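PDB 1HJQ: beta-1,4-galactanase from Humicola insolens, which hydrolyses the beta-1,4-galactosidic linkages of type I arabinogalactans as a family 53 glycoside hydrolase of clan GH-A. Local coordinates for residues E135-L140 with Q188-T193; F268-Q273 with L323-V328. All coordinates share one frame; numbering follows the deposited sequence.

Contact 1 of 2, residues E135-L140 with Q188-T193; sequences EITQGL and QNWWYT
Ile136 meets Trp191 with the outer end of its longer branch: CD1 lies 3.9 Å from CZ2 of the indole, on the benzene part of the ring, and the two side chains run at a slant to each other. The branch gets there because CG1 stands between the backbone N and the carbonyl carbon (chi1 57°) and then runs on extended to CD1. The loop follows barrel strand 129-132 and carries Glu135, the likely proton donor, just ahead of Ile136. The carbonyl O of Ile136 also receives Gly139 N at 2.7 Å, closing a type I beta turn. At Thr137 the carbonyl makes the closest contacts, its O lying at the edge of the Trp191 indole, near the ring plane, and 3.7 Å from Trp190 CZ3; the hydroxyl instead bonds Asp180. Gln138 bends at chi2 and brings its amide to Trp190, NE2 4.1 Å from CH2 with the two planes 20° apart, while OE1 is held by Thr147. Replacing Trp191 with an alanine would probably open a gap beside Ile136 and leave the turn without the indole that now lies against its carbonyls. Helix 185-198 thus reaches the loop with two neighbouring tryptophans, both edge-to-face with Trp150, while Ile153 and Leu157 of helix 150-165 pack against Trp191 and strand 174-179 joins through a backbone bond between Ile136 and His178.

Contact 2 of 2, residues F268-Q273 with L323-V328; sequences FSAAGQ and LSSLSV
Ser325 and Gln273 supply the hydrogen bond of this contact, the hydroxyl giving its proton to the amide oxygen with OG 2.9 Å from OE1. The donor stands 30° out of the carbonyl plane at a C=O...donor angle of 144°. Gln273 reaches across with an extended chain beyond CG (chi2 -174°), and its other amide atom is engaged as well: NE2 donates to the carbonyl oxygens of Trp248 and Thr314. Both residues are buried, and these bonds satisfy the amide at both ends and fix which way it is turned.

Van der Waals contact accompanies this bond. Ala270 presents its methyl group to the 323-328 segment, CB lying 3.6 Å from Ser324 OG and 4.3 Å from Leu323 CG, and the backbones come nearest between Ala270 and Ser325, whose CA atoms are 5.1 Å apart. The methylene of Ser325 also rests against CB of Gln273 at 4.0 Å.

Bonds within each segment shape the two surfaces. Ser269 is the N-cap of helix 270-286, its OG accepting from Gly272 N at 3.3 Å, a capping bond, and Ser327 sends both its N and its hydroxyl to Ser324 O in the 3-10 turn 324-327. The first turn of a barrel helix is thereby joined to the segment leading into C-terminal helix 328-331: small side chains permit the close backbone approach, while the buried amide oxygen and hydroxyl satisfy one another.

Overall arrangement
The two contacts lie at different places around this (beta/alpha)8 barrel. Contact 1, its centre about 15 Å from the centre of the chain, joins a loop at the catalytic end of the barrel to a surrounding helix; its loop segment carries Glu135, the likely proton donor, and the side chain of Thr137 is about 10 Å from that of Glu245, the likely nucleophile. Contact 2 has its centre about 20 Å from the centre of the chain, away from the catalytic pair, where the chain nears its C-terminus. The contacts follow each other in sequence and occupy opposite sides of the molecule, their centres about 32 Å apart and their nearest atoms about 17 Å apart.

Contact 1 of 2, residues E135-L140 with Q188-T193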
loop_
_atom_site.group_PDB
_atom_site.type_symbol
_atom_site.label_atom_id
_atom_site.label_comp_id
_atom_site.label_asym_id
_atom_site.label_seq_id
_atom_site.Cartn_x
_atom_site.Cartn_y
_atom_site.Cartn_z
ATOM N N GLU A 135 -4.914 -3.050 -4.653
ATOM C CA GLU A 135 -6.173 -2.426 -5.056
ATOM C C GLU A 135 -6.925 -3.378 -5.988
ATOM O O GLU A 135 -7.316 -2.996 -7.093
ATOM C CB GLU A 135 -5.921 -1.094 -5.784
ATOM C CG GLU A 135 -5.195 -0.035 -4.963
ATOM C CD GLU A 135 -5.311 1.372 -5.563
ATOM O OE1 GLU A 135 -5.061 1.537 -6.774
ATOM O OE2 GLU A 135 -5.645 2.319 -4.820
ATOM N N ILE A 136 -7.116 -4.615 -5.536
ATOM C CA ILE A 136 -7.800 -5.626 -6.332
ATOM C C ILE A 136 -9.330 -5.534 -6.313
ATOM O O ILE A 136 -10.013 -6.549 -6.399
ATOM C CB ILE A 136 -7.371 -7.050 -5.899
ATOM C CG1 ILE A 136 -7.647 -7.261 -4.402
ATOM C CG2 ILE A 136 -5.892 -7.248 -6.201
ATOM C CD1 ILE A 136 -7.252 -8.647 -3.865
ATOM N N THR A 137 -9.860 -4.314 -6.235
ATOM C CA THR A 137 -11.304 -4.095 -6.208
ATOM C C THR A 137 -12.035 -4.753 -7.376
ATOM O O THR A 137 -13.152 -5.244 -7.215
ATOM C CB THR A 137 -11.643 -2.608 -6.244
ATOM O OG1 THR A 137 -10.829 -1.905 -5.300
ATOM C CG2 THR A 137 -13.100 -2.406 -5.905
ATOM N N GLN A 138 -11.426 -4.732 -8.557
ATOM C CA GLN A 138 -12.037 -5.358 -9.725
ATOM C C GLN A 138 -11.348 -6.698 -9.958
ATOM O O GLN A 138 -11.287 -7.199 -11.087
ATOM C CB GLN A 138 -11.891 -4.477 -10.973
ATOM C CG GLN A 138 -12.642 -3.146 -10.914
ATOM C CD GLN A 138 -14.093 -3.294 -10.452
ATOM O OE1 GLN A 138 -14.868 -4.068 -11.019
ATOM N NE2 GLN A 138 -14.463 -2.542 -9.417
ATOM N N GLY A 139 -10.821 -7.265 -8.877
ATOM C CA GLY A 139 -10.145 -8.545 -8.971
ATOM C C GLY A 139 -8.672 -8.423 -9.328
ATOM O O GLY A 139 -8.112 -7.326 -9.325
ATOM N N LEU A 140 -8.054 -9.561 -9.637
ATOM C CA LEU A 140 -6.641 -9.612 -9.991
ATOM C C LEU A 140 -6.416 -10.693 -11.032
ATOM O O LEU A 140 -7.325 -11.462 -11.339
ATOM C CB LEU A 140 -5.792 -9.933 -8.758
ATOM C CG LEU A 140 -5.891 -11.348 -8.177
ATOM C CD1 LEU A 140 -4.798 -11.548 -7.147
ATOM C CD2 LEU A 140 -7.248 -11.575 -7.544
ATOM N N GLN A 188 -16.567 -1.881 -0.475
ATOM C CA GLN A 188 -15.906 -2.764 0.499
ATOM C C GLN A 188 -16.776 -3.957 0.911
ATOM O O GLN A 188 -16.268 -5.069 1.126
ATOM C CB GLN A 188 -15.557 -2.018 1.769
ATOM C CG GLN A 188 -14.654 -0.778 1.603
ATOM C CD GLN A 188 -13.397 -1.024 0.773
ATOM O OE1 GLN A 188 -12.723 -2.065 0.889
ATOM N NE2 GLN A 188 -13.057 -0.038 -0.046
ATOM N N ASN A 189 -18.086 -3.704 1.022
ATOM C CA ASN A 189 -19.094 -4.692 1.421
ATOM C C ASN A 189 -19.375 -5.655 0.269
ATOM O O ASN A 189 -19.328 -6.865 0.469
ATOM C CB ASN A 189 -20.397 -3.981 1.884
ATOM C CG ASN A 189 -21.434 -4.954 2.457
ATOM O OD1 ASN A 189 -21.097 -6.092 2.787
ATOM N ND2 ASN A 189 -22.688 -4.504 2.597
ATOM N N TRP A 190 -19.696 -5.118 -0.909
ATOM C CA TRP A 190 -19.953 -5.914 -2.114
ATOM C C TRP A 190 -18.800 -6.897 -2.389
ATOM O O TRP A 190 -18.995 -8.103 -2.568
ATOM C CB TRP A 190 -20.118 -4.940 -3.282
ATOM C CG TRP A 190 -19.925 -5.493 -4.646
ATOM C CD1 TRP A 190 -20.819 -6.223 -5.359
ATOM C CD2 TRP A 190 -18.792 -5.287 -5.505
ATOM N NE1 TRP A 190 -20.326 -6.480 -6.615
ATOM C CE2 TRP A 190 -19.082 -5.916 -6.731
ATOM C CE3 TRP A 190 -17.564 -4.628 -5.357
ATOM C CZ2 TRP A 190 -18.187 -5.908 -7.813
ATOM C CZ3 TRP A 190 -16.668 -4.620 -6.438
ATOM C CH2 TRP A 190 -16.991 -5.257 -7.646
ATOM N N TRP A 191 -17.589 -6.367 -2.422
ATOM C CA TRP A 191 -16.420 -7.184 -2.683
ATOM C C TRP A 191 -16.215 -8.336 -1.696
ATOM O O TRP A 191 -16.272 -9.512 -2.075
ATOM C CB TRP A 191 -15.163 -6.320 -2.689
ATOM C CG TRP A 191 -14.033 -6.983 -3.386
ATOM C CD1 TRP A 191 -13.740 -6.917 -4.719
ATOM C CD2 TRP A 191 -13.047 -7.839 -2.801
ATOM N NE1 TRP A 191 -12.631 -7.674 -5.003
ATOM C CE2 TRP A 191 -12.183 -8.252 -3.841
ATOM C CE3 TRP A 191 -12.810 -8.299 -1.501
ATOM C CZ2 TRP A 191 -11.097 -9.101 -3.620
ATOM C CZ3 TRP A 191 -11.738 -9.138 -1.282
ATOM C CH2 TRP A 191 -10.890 -9.533 -2.337
ATOM N N TYR A 192 -15.963 -8.006 -0.433
ATOM C CA TYR A 192 -15.723 -9.038 0.573
ATOM C C TYR A 192 -16.868 -10.039 0.686
ATOM O O TYR A 192 -16.639 -11.244 0.827
ATOM C CB TYR A 192 -15.430 -8.390 1.934
ATOM C CG TYR A 192 -14.042 -7.780 2.027
ATOM C CD1 TYR A 192 -12.897 -8.591 2.065
ATOM C CD2 TYR A 192 -13.869 -6.397 2.068
ATOM C CE1 TYR A 192 -11.623 -8.039 2.143
ATOM C CE2 TYR A 192 -12.600 -5.830 2.146
ATOM C CZ TYR A 192 -11.479 -6.655 2.184
ATOM O OH TYR A 192 -10.221 -6.094 2.280
ATOM N N THR A 193 -18.098 -9.547 0.617
ATOM C CA THR A 193 -19.251 -10.425 0.702
ATOM C C THR A 193 -19.165 -11.482 -0.398
ATOM O O THR A 193 -19.193 -12.687 -0.134
ATOM C CB THR A 193 -20.565 -9.634 0.538
ATOM O OG1 THR A 193 -20.766 -8.807 1.692
ATOM C CG2 THR A 193 -21.756 -10.592 0.366
#

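Contact 2 of 2, residues F268-Q273 with L323-V328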
loop_
_atom_site.group_PDB
_atom_site.type_symbol
_atom_site.label_atom_id
_atom_site.label_comp_id
_atom_site.label_asym_id
_atom_site.label_seq_id
_atom_site.Cartn_x
_atom_site.Cartn_y
_atom_site.Cartn_z
ATOM N N PHE A 268 -2.914 23.712 0.578
ATOM C CA PHE A 268 -1.974 22.879 -0.152
ATOM C C PHE A 268 -0.617 23.400 0.272
ATOM O O PHE A 268 -0.112 24.379 -0.286
ATOM C CB PHE A 268 -2.156 23.019 -1.664
ATOM C CG PHE A 268 -3.499 22.569 -2.149
ATOM C CD1 PHE A 268 -4.065 21.386 -1.667
ATOM C CD2 PHE A 268 -4.215 23.333 -3.068
ATOM C CE1 PHE A 268 -5.323 20.972 -2.088
ATOM C CE2 PHE A 268 -5.480 22.930 -3.500
ATOM C CZ PHE A 268 -6.036 21.745 -3.007
ATOM N N SER A 269 -0.053 22.756 1.289
ATOM C CA SER A 269 1.234 23.145 1.835
ATOM C C SER A 269 1.674 22.109 2.850
ATOM O O SER A 269 0.899 21.230 3.232
ATOM C CB SER A 269 1.127 24.499 2.533
ATOM O OG SER A 269 0.330 24.400 3.706
ATOM N N ALA A 270 2.920 22.221 3.288
ATOM C CA ALA A 270 3.456 21.304 4.273
ATOM C C ALA A 270 2.522 21.270 5.481
ATOM O O ALA A 270 2.283 20.211 6.064
ATOM C CB ALA A 270 4.838 21.754 4.694
ATOM N N ALA A 271 1.991 22.431 5.854
ATOM C CA ALA A 271 1.086 22.513 6.999
ATOM C C ALA A 271 -0.166 21.698 6.726
ATOM O O ALA A 271 -0.616 20.940 7.580
ATOM C CB ALA A 271 0.719 23.963 7.273
ATOM N N GLY A 272 -0.712 21.853 5.523
ATOM C CA GLY A 272 -1.907 21.123 5.140
ATOM C C GLY A 272 -1.705 19.619 5.110
ATOM O O GLY A 272 -2.605 18.855 5.459
ATOM N N GLN A 273 -0.525 19.181 4.687
ATOM C CA GLN A 273 -0.249 17.754 4.645
ATOM C C GLN A 273 -0.309 17.202 6.063
ATOM O O GLN A 273 -0.907 16.155 6.302
ATOM C CB GLN A 273 1.135 17.482 4.048
ATOM C CG GLN A 273 1.269 17.824 2.571
ATOM C CD GLN A 273 2.608 17.397 1.998
ATOM O OE1 GLN A 273 3.658 17.778 2.505
ATOM N NE2 GLN A 273 2.575 16.603 0.936
ATOM N N LEU A 323 10.586 17.857 3.922
ATOM C CA LEU A 323 9.747 18.972 4.316
ATOM C C LEU A 323 9.380 18.781 5.790
ATOM O O LEU A 323 9.456 17.671 6.321
ATOM C CB LEU A 323 8.489 18.979 3.449
ATOM C CG LEU A 323 8.209 20.140 2.492
ATOM C CD1 LEU A 323 9.500 20.689 1.896
ATOM C CD2 LEU A 323 7.256 19.646 1.407
ATOM N N SER A 324 8.985 19.865 6.450
ATOM C CA SER A 324 8.621 19.807 7.862
ATOM C C SER A 324 7.537 18.779 8.129
ATOM O O SER A 324 7.586 18.061 9.123
ATOM C CB SER A 324 8.133 21.175 8.335
ATOM O OG SER A 324 6.994 21.586 7.599
ATOM N N SER A 325 6.557 18.723 7.233
ATOM C CA SER A 325 5.424 17.810 7.348
ATOM C C SER A 325 5.775 16.334 7.510
ATOM O O SER A 325 4.967 15.551 8.003
ATOM C CB SER A 325 4.510 17.983 6.136
ATOM O OG SER A 325 5.233 17.785 4.934
ATOM N N LEU A 326 6.974 15.945 7.099
ATOM C CA LEU A 326 7.379 14.549 7.211
ATOM C C LEU A 326 7.419 14.081 8.668
ATOM O O LEU A 326 7.241 12.894 8.953
ATOM C CB LEU A 326 8.761 14.342 6.587
ATOM C CG LEU A 326 9.056 13.067 5.776
ATOM C CD1 LEU A 326 10.552 12.731 5.898
ATOM C CD2 LEU A 326 8.216 11.893 6.266
ATOM N N SER A 327 7.655 15.010 9.591
ATOM C CA SER A 327 7.746 14.655 11.003
ATOM C C SER A 327 6.394 14.458 11.667
ATOM O O SER A 327 6.312 14.354 12.892
ATOM C CB SER A 327 8.532 15.715 11.770
ATOM O OG SER A 327 7.797 16.918 11.859
ATOM N N VAL A 328 5.333 14.422 10.869
ATOM C CA VAL A 328 3.996 14.203 11.408
ATOM C C VAL A 328 3.919 12.752 11.908
ATOM O O VAL A 328 3.062 12.399 12.717
ATOM C CB VAL A 328 2.894 14.435 10.328
ATOM C CG1 VAL A 328 3.036 13.434 9.192
ATOM C CG2 VAL A 328 1.524 14.315 10.955
#